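Local coordinates for ABC-type transport system, sugar-family extracellular solute-binding protein (Peptoclostridium difficile 630, PDB 6HNI) that binds tyrosine as the extracellular solute-binding lipoprotein of an ABC transport system, probably delivering it for uptake, and has adhesive properties, at residues A155-M161 against I209-P215; V198-S203 against I226-I230. The protein carries 1 engineered substitution. One frame throughout, in Å; residues are numbered along the deposited sequence.

Interaction 1 of 2, residues A155-M161 against I209-P215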
ATOM      1  N   ALA A 155     -17.794  18.727  -4.644  1.00 20.24           N
ATOM      2  CA  ALA A 155     -16.823  18.819  -3.563  1.00 19.25           C
ATOM      3  C   ALA A 155     -15.748  19.774  -3.987  1.00 19.73           C
ATOM      4  O   ALA A 155     -15.355  19.784  -5.157  1.00 24.08           O
ATOM      5  CB  ALA A 155     -16.215  17.451  -3.230  1.00 18.37           C
ATOM      6  N   LYS A 156     -15.308  20.604  -3.041  1.00 19.04           N
ATOM      7  CA  LYS A 156     -14.198  21.532  -3.279  1.00 23.18           C
ATOM      8  C   LYS A 156     -13.062  21.391  -2.290  1.00 18.64           C
ATOM      9  O   LYS A 156     -11.977  21.882  -2.561  1.00 21.76           O
ATOM     10  CB  LYS A 156     -14.679  22.994  -3.308  1.00 24.40           C
ATOM     11  CG  LYS A 156     -15.640  23.317  -4.467  1.00 27.97           C
ATOM     12  CD  LYS A 156     -14.951  23.424  -5.835  1.00 32.57           C
ATOM     13  CE  LYS A 156     -14.521  24.866  -6.211  1.00 40.32           C
ATOM     14  NZ  LYS A 156     -13.485  24.997  -7.322  1.00 30.54           N
ATOM     15  N   THR A 157     -13.325  20.761  -1.137  1.00 16.10           N
ATOM     16  CA  THR A 157     -12.338  20.640  -0.065  1.00 13.61           C
ATOM     17  C   THR A 157     -12.110  19.170   0.260  1.00 13.12           C
ATOM     18  O   THR A 157     -13.034  18.470   0.618  1.00 15.26           O
ATOM     19  CB  THR A 157     -12.744  21.419   1.235  1.00 15.36           C
ATOM     20  OG1 THR A 157     -12.968  22.808   0.933  1.00 21.88           O
ATOM     21  CG2 THR A 157     -11.632  21.325   2.256  1.00 19.25           C
ATOM     22  N   ILE A 158     -10.855  18.765   0.131  1.00 12.45           N
ATOM     23  CA  ILE A 158     -10.428  17.363   0.300  1.00 12.11           C
ATOM     24  C   ILE A 158      -9.608  17.290   1.599  1.00 12.74           C
ATOM     25  O   ILE A 158      -8.613  17.993   1.729  1.00 15.57           O
ATOM     26  CB  ILE A 158      -9.533  16.897  -0.878  1.00 12.03           C
ATOM     27  CG1 ILE A 158     -10.293  17.058  -2.203  1.00 15.31           C
ATOM     28  CG2 ILE A 158      -9.082  15.454  -0.671  1.00 12.44           C
ATOM     29  CD1 ILE A 158      -9.416  16.950  -3.418  1.00 16.60           C
ATOM     30  N   GLY A 159     -10.000  16.411   2.517  1.00 11.97           N
ATOM     31  CA  GLY A 159      -9.174  16.119   3.669  1.00 11.55           C
ATOM     32  C   GLY A 159      -8.213  14.951   3.403  1.00 11.53           C
ATOM     33  O   GLY A 159      -8.546  14.046   2.622  1.00 12.97           O
ATOM     34  N   VAL A 160      -7.117  14.978   4.112  1.00 12.45           N
ATOM     35  CA  VAL A 160      -6.168  13.825   4.089  1.00 11.98           C
ATOM     36  C   VAL A 160      -5.554  13.685   5.475  1.00 12.23           C
ATOM     37  O   VAL A 160      -4.913  14.612   5.991  1.00 14.51           O
ATOM     38  CB  VAL A 160      -5.121  14.005   2.983  1.00 12.01           C
ATOM     39  CG1 VAL A 160      -4.219  15.191   3.136  1.00 13.16           C
ATOM     40  CG2 VAL A 160      -4.275  12.744   2.916  1.00 13.34           C
ATOM     41  N   MET A 161      -5.747  12.519   6.081  1.00 12.40           N
ATOM     42  CA  MET A 161      -5.054  12.121   7.301  1.00 11.64           C
ATOM     43  C   MET A 161      -3.978  11.101   6.929  1.00 11.96           C
ATOM     44  O   MET A 161      -4.244  10.176   6.139  1.00 13.94           O
ATOM     45  CB  MET A 161      -6.053  11.568   8.342  1.00 14.70           C
ATOM     46  CG  MET A 161      -5.420  11.206   9.650  1.00 15.76           C
ATOM     47  SD  MET A 161      -6.600  10.966  10.995  1.00 18.63           S
ATOM     48  CE  MET A 161      -7.426   9.510  10.406  1.00 21.58           C
ATOM     49  N   ILE A 209     -14.340  19.477   5.698  1.00 15.69           N
ATOM     50  CA  ILE A 209     -14.058  18.838   4.394  1.00 16.29           C
ATOM     51  C   ILE A 209     -15.332  18.309   3.754  1.00 16.97           C
ATOM     52  O   ILE A 209     -16.344  18.040   4.453  1.00 18.31           O
ATOM     53  CB  ILE A 209     -13.017  17.677   4.524  1.00 15.58           C
ATOM     54  CG1 ILE A 209     -13.600  16.459   5.287  1.00 14.58           C
ATOM     55  CG2 ILE A 209     -11.758  18.237   5.137  1.00 14.82           C
ATOM     56  CD1 ILE A 209     -12.649  15.251   5.401  1.00 14.53           C
ATOM     57  N   ASP A 210     -15.257  18.107   2.421  1.00 14.72           N
ATOM     58  CA  ASP A 210     -16.357  17.552   1.680  1.00 15.28           C
ATOM     59  C   ASP A 210     -16.131  16.040   1.416  1.00 14.62           C
ATOM     60  O   ASP A 210     -17.100  15.288   1.225  1.00 20.38           O
ATOM     61  CB  ASP A 210     -16.498  18.288   0.349  1.00 15.66           C
ATOM     62  CG  ASP A 210     -16.762  19.806   0.504  1.00 17.79           C
ATOM     63  OD1 ASP A 210     -17.557  20.172   1.407  1.00 22.56           O
ATOM     64  OD2 ASP A 210     -16.202  20.619  -0.292  1.00 20.68           O
ATOM     65  N   VAL A 211     -14.851  15.645   1.335  1.00 12.27           N
ATOM     66  CA  VAL A 211     -14.453  14.260   1.016  0.50 12.43           C
ATOM     67  C   VAL A 211     -13.101  14.020   1.683  1.00 11.47           C
ATOM     68  O   VAL A 211     -12.311  14.946   1.848  1.00 13.19           O
ATOM     69  CB  VAL A 211     -14.388  14.090  -0.522  0.50 12.81           C
ATOM     70  CG1 VAL A 211     -13.214  14.871  -1.111  0.50 14.59           C
ATOM     71  CG2 VAL A 211     -14.264  12.606  -0.930  0.50 11.46           C
ATOM     72  N   LEU A 212     -12.875  12.765   2.086  1.00 11.57           N
ATOM     73  CA  LEU A 212     -11.582  12.309   2.632  1.00 10.55           C
ATOM     74  C   LEU A 212     -10.883  11.458   1.576  1.00 10.79           C
ATOM     75  O   LEU A 212     -11.552  10.592   0.985  1.00 13.69           O
ATOM     76  CB  LEU A 212     -11.766  11.483   3.835  1.00 11.30           C
ATOM     77  CG  LEU A 212     -10.499  11.175   4.609  1.00 12.61           C
ATOM     78  CD1 LEU A 212      -9.901  12.345   5.345  1.00 14.45           C
ATOM     79  CD2 LEU A 212     -10.750  10.036   5.577  1.00 14.65           C
ATOM     80  N   TYR A 213      -9.626  11.764   1.344  1.00 10.69           N
ATOM     81  CA  TYR A 213      -8.770  10.875   0.486  1.00 10.66           C
ATOM     82  C   TYR A 213      -7.838  10.086   1.393  1.00 11.70           C
ATOM     83  O   TYR A 213      -7.153  10.657   2.246  1.00 13.19           O
ATOM     84  CB  TYR A 213      -7.990  11.720  -0.490  1.00 11.63           C
ATOM     85  CG  TYR A 213      -7.114  10.886  -1.438  1.00 12.20           C
ATOM     86  CD1 TYR A 213      -7.664  10.244  -2.525  1.00 13.58           C
ATOM     87  CD2 TYR A 213      -5.748  10.721  -1.230  1.00 13.07           C
ATOM     88  CE1 TYR A 213      -6.854   9.446  -3.357  1.00 15.02           C
ATOM     89  CE2 TYR A 213      -4.972   9.951  -2.084  1.00 12.97           C
ATOM     90  CZ  TYR A 213      -5.561   9.383  -3.144  1.00 12.46           C
ATOM     91  OH  TYR A 213      -4.741   8.574  -3.983  1.00 14.14           O
ATOM     92  N   VAL A 214      -7.788   8.765   1.184  1.00 12.19           N
ATOM     93  CA  VAL A 214      -6.899   7.901   1.957  1.00 11.51           C
ATOM     94  C   VAL A 214      -5.758   7.433   1.056  1.00 11.21           C
ATOM     95  O   VAL A 214      -5.968   6.550   0.184  1.00 13.28           O
ATOM     96  CB  VAL A 214      -7.665   6.761   2.602  1.00 11.75           C
ATOM     97  CG1 VAL A 214      -6.730   5.824   3.371  1.00 11.57           C
ATOM     98  CG2 VAL A 214      -8.776   7.294   3.521  1.00 13.30           C
ATOM     99  N   PRO A 215      -4.573   7.974   1.242  1.00 11.14           N
ATOM    100  CA  PRO A 215      -3.407   7.471   0.490  1.00 12.11           C
ATOM    101  C   PRO A 215      -3.050   6.068   0.979  1.00 11.39           C
ATOM    102  O   PRO A 215      -3.654   5.509   1.867  1.00 12.07           O
ATOM    103  CB  PRO A 215      -2.290   8.466   0.836  1.00 13.11           C
ATOM    104  CG  PRO A 215      -2.795   9.302   1.926  1.00 16.62           C
ATOM    105  CD  PRO A 215      -4.164   8.912   2.319  1.00 14.04           C
TER
HETATM  106  O   HOH W   1     -15.712  23.074   0.503  1.00 37.04           O
HETATM  107  O   HOH W   2      -6.806  10.070   4.990  1.00 14.29           O

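Interaction 2 of 2, residues V198-S203 against I226-I230. With EDO (1,2-ethanediol), chain F.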
ATOM      1  N   VAL A 198      -5.947   8.655  15.744  1.00 12.86           N
ATOM      2  CA  VAL A 198      -6.896   8.536  14.652  1.00 13.15           C
ATOM      3  C   VAL A 198      -8.267   9.147  15.004  1.00 13.24           C
ATOM      4  O   VAL A 198      -8.835   9.885  14.182  1.00 14.14           O
ATOM      5  CB  VAL A 198      -7.027   7.062  14.202  1.00 12.96           C
ATOM      6  CG1 VAL A 198      -8.206   6.836  13.266  1.00 14.74           C
ATOM      7  CG2 VAL A 198      -5.719   6.632  13.526  1.00 15.10           C
ATOM      8  N   ASN A 199      -8.791   8.841  16.197  1.00 13.67           N
ATOM      9  CA  ASN A 199     -10.147   9.281  16.560  1.00 13.69           C
ATOM     10  C   ASN A 199     -10.264  10.791  16.464  1.00 13.53           C
ATOM     11  O   ASN A 199     -11.127  11.330  15.722  1.00 15.50           O
ATOM     12  CB  ASN A 199     -10.484   8.800  17.950  1.00 14.66           C
ATOM     13  CG  ASN A 199     -11.942   9.062  18.335  1.00 13.31           C
ATOM     14  OD1 ASN A 199     -12.419  10.200  18.219  1.00 15.40           O
ATOM     15  ND2 ASN A 199     -12.668   8.015  18.747  1.00 16.04           N
ATOM     16  N   GLN A 200      -9.370  11.490  17.145  1.00 13.41           N
ATOM     17  CA  GLN A 200      -9.478  12.960  17.161  1.00 16.36           C
ATOM     18  C   GLN A 200      -9.111  13.551  15.782  1.00 14.38           C
ATOM     19  O   GLN A 200      -9.625  14.590  15.377  1.00 17.92           O
ATOM     20  CB  GLN A 200      -8.576  13.500  18.242  1.00 18.59           C
ATOM     21  CG  GLN A 200      -8.783  14.968  18.522  1.00 23.73           C
ATOM     22  CD  GLN A 200      -8.031  15.842  17.564  1.00 26.16           C
ATOM     23  OE1 GLN A 200      -7.025  15.413  16.973  1.00 31.36           O
ATOM     24  NE2 GLN A 200      -8.498  17.107  17.421  1.00 33.68           N
ATOM     25  N   GLY A 201      -8.245  12.853  15.036  1.00 13.57           N
ATOM     26  CA  GLY A 201      -7.873  13.324  13.732  1.00 14.96           C
ATOM     27  C   GLY A 201      -9.015  13.345  12.747  1.00 14.18           C
ATOM     28  O   GLY A 201      -9.268  14.368  12.114  1.00 16.33           O
ATOM     29  N   ILE A 202      -9.706  12.214  12.579  1.00 12.94           N
ATOM     30  CA  ILE A 202     -10.873  12.202  11.705  1.00 12.94           C
ATOM     31  C   ILE A 202     -11.993  13.112  12.258  1.00 13.01           C
ATOM     32  O   ILE A 202     -12.625  13.832  11.502  1.00 15.79           O
ATOM     33  CB  ILE A 202     -11.369  10.783  11.320  1.00 14.72           C
ATOM     34  CG1 ILE A 202     -12.500  10.767  10.292  1.00 16.96           C
ATOM     35  CG2 ILE A 202     -11.789   9.979  12.527  1.00 14.91           C
ATOM     36  CD1 ILE A 202     -12.191  11.434   8.959  1.00 21.05           C
ATOM     37  N   SER A 203     -12.183  13.099  13.561  1.00 12.82           N
ATOM     38  CA  SER A 203     -13.234  13.908  14.173  1.00 12.49           C
ATOM     39  C   SER A 203     -13.027  15.395  13.905  1.00 13.64           C
ATOM     40  O   SER A 203     -14.002  16.122  13.661  1.00 17.84           O
ATOM     41  CB  SER A 203     -13.299  13.605  15.654  1.00 14.79           C
ATOM     42  OG  SER A 203     -13.630  12.262  15.902  1.00 15.69           O
ATOM     43  N   ILE A 226     -12.380   2.373  12.007  1.00 14.17           N
ATOM     44  CA  ILE A 226     -12.633   3.574  12.818  1.00 13.06           C
ATOM     45  C   ILE A 226     -12.900   4.794  11.940  1.00 13.34           C
ATOM     46  O   ILE A 226     -13.880   5.545  12.160  1.00 14.79           O
ATOM     47  CB  ILE A 226     -11.458   3.861  13.784  1.00 15.04           C
ATOM     48  CG1 ILE A 226     -11.345   2.727  14.818  1.00 17.70           C
ATOM     49  CG2 ILE A 226     -11.671   5.198  14.537  1.00 15.55           C
ATOM     50  CD1 ILE A 226     -10.112   2.759  15.686  1.00 19.38           C
ATOM     51  N   VAL A 227     -12.039   5.029  10.956  1.00 13.39           N
ATOM     52  CA  VAL A 227     -12.197   6.145  10.047  1.00 14.07           C
ATOM     53  C   VAL A 227     -13.537   6.083   9.345  1.00 13.86           C
ATOM     54  O   VAL A 227     -14.285   7.088   9.323  1.00 15.33           O
ATOM     55  CB  VAL A 227     -11.040   6.231   9.042  1.00 15.27           C
ATOM     56  CG1 VAL A 227     -11.311   7.272   7.965  1.00 17.05           C
ATOM     57  CG2 VAL A 227      -9.742   6.503   9.740  1.00 14.77           C
ATOM     58  N   SER A 228     -13.882   4.913   8.845  1.00 15.01           N
ATOM     59  CA  SER A 228     -15.140   4.673   8.155  1.00 14.95           C
ATOM     60  C   SER A 228     -16.367   4.988   9.035  1.00 14.68           C
ATOM     61  O   SER A 228     -17.305   5.664   8.602  1.00 16.68           O
ATOM     62  CB  SER A 228     -15.226   3.208   7.667  1.00 16.89           C
ATOM     63  OG  SER A 228     -16.537   2.900   7.201  1.00 18.58           O
ATOM     64  N   LYS A 229     -16.354   4.483  10.252  1.00 14.96           N
ATOM     65  CA  LYS A 229     -17.487   4.625  11.148  1.00 15.83           C
ATOM     66  C   LYS A 229     -17.767   6.117  11.405  1.00 14.45           C
ATOM     67  O   LYS A 229     -18.910   6.585  11.275  1.00 18.13           O
ATOM     68  CB  LYS A 229     -17.222   3.872  12.467  1.00 18.14           C
ATOM     69  CG  LYS A 229     -18.426   3.727  13.340  1.00 20.60           C
ATOM     70  CD  LYS A 229     -19.341   2.599  12.953  1.00 22.97           C
ATOM     71  CE  LYS A 229     -20.518   2.594  13.917  1.00 26.48           C
ATOM     72  NZ  LYS A 229     -21.392   1.431  13.667  1.00 34.95           N
ATOM     73  N   ILE A 230     -16.727   6.864  11.759  1.00 13.62           N
ATOM     74  CA  ILE A 230     -16.902   8.293  12.052  1.00 13.33           C
ATOM     75  C   ILE A 230     -17.226   9.098  10.776  1.00 14.82           C
ATOM     76  O   ILE A 230     -18.075  10.005  10.769  1.00 17.29           O
ATOM     77  CB  ILE A 230     -15.670   8.874  12.781  1.00 13.99           C
ATOM     78  CG1 ILE A 230     -15.546   8.221  14.171  1.00 16.37           C
ATOM     79  CG2 ILE A 230     -15.767  10.391  12.943  1.00 14.65           C
ATOM     80  CD1 ILE A 230     -14.228   8.386  14.858  1.00 16.60           C
TER
HETATM   81  C1  EDO F 405      -9.623  -0.656  13.733  1.00 23.37           C
HETATM   82  O1  EDO F 405     -10.011   0.407  12.934  1.00 28.39           O
HETATM   83  C2  EDO F 405     -10.761  -1.563  14.149  1.00 43.70           C
HETATM   84  O2  EDO F 405     -11.381  -1.065  15.335  1.00 43.96           O

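Interaction 1 of 2, residues A155-M161 against I209-P215
G159 meets V211 and Y213 in the regular pattern of parallel strands, in which one residue bonds to the two that flank its partner. G159 N donates to V211 O at 2.8 Å, and G159 O accepts from Y213 N at 2.8 Å with an almost straight N-H...O angle of 175°. Packing is tight here. On one side of the glycine, I209 lays its CG2 methyl 3.6 Å from G159 CA, while L212 CD1 comes to 3.5 Å from G159 O. On the other face, I158 and V211 run side by side and point the same way, with I158 CG1 3.8 Å from V211 CG1. These are the two central strands of a four-stranded parallel sheet in the alpha/beta lobe; strands 186-192 and 238-240 lie at its edges.

Beyond Y213 the direct pairing stops, and a water that accepts from M161 N and donates to Y213 O fills in. The more open end is that of T157 and D210, both partly exposed, yet it is well bonded. There the loop before strand 211-214 brings the D210 carboxylate to the backbone N-H groups of K156 and T157. With CG anti to the carbonyl carbon (chi1 -60°), the carboxylate turns OD2 to K156 N, at 2.9 Å, and T157 N, at 3.0 Å. The two donors arrive on the anti side but from opposite faces of the carboxylate plane. A second water, also bonded to T157 OG1, donates to the same oxygen, and D210 N returns a bond to T157 O. Three donors on OD2 would be expected to stabilise the ionised carboxylate and probably lower its pKa.

Interaction 2 of 2, residues V198-S203 against I226-I230
A pair of neighbouring helices on one face of the central parallel sheet supplies this contact: 198-203 and 226-230 run in broadly the same direction, 37° apart, with 9.8 Å between the axes of the short segments. The meeting is through aliphatic branches. V198 CG1 touches two residues of the other helix, 4.0 Å from I226 CG2 and 3.9 Å from V227 CG2, and the side chains of V198 and V227 cross at about a right angle. One turn on, I202 and I230 slide past each other in opposite directions. I230 is extended at its end (chi2 164°), which carries CD1 to 3.7 Å from I202 CG2.

The first helix belongs to the beta-alpha-beta crossover from strand 186-192 to strand 211-214, and the second, helix 224-233, comes after that strand and the short helix 218-221, as expected in the doubly wound lobes of periplasmic-type binding proteins. Their inner sides rest on the sheet, where I202 touches L212.

Toward solvent the contact becomes mixed. S203 OG lies 4.1 Å from I230 CD1, but its hydrogen bond goes back into its own helix, to N199 O at 2.7 Å. It meets that oxygen from above the carbonyl plane, alongside the regular bond from S203 N. At the start of the other segment, I226 N donates to a 1,2-ethanediol oxygen, O1, at 3.2 Å; the molecule probably comes from the crystallisation liquor.

How the interactions relate
The two contacts are adjoining layers of one lobe, a strand pair (interaction 1) covered by a helix pair (interaction 2), with centres about 13 Å apart. Their segments alternate along the chain, so each layer is built from interleaved pieces. L212 and M161 join them: L212 CD2 packs 3.7 Å from V227 CG1, while M161 touches both helices with its thioether end, SD lying 3.7 Å from I202 N and CE 3.9 Å from V227 CG2. The P215 end of 209-215 is the part of the strand pair closer to the ligand: the side chain of P215 is about 7 Å from the bound tyrosine, that of V227 in the helix pair about 12 Å.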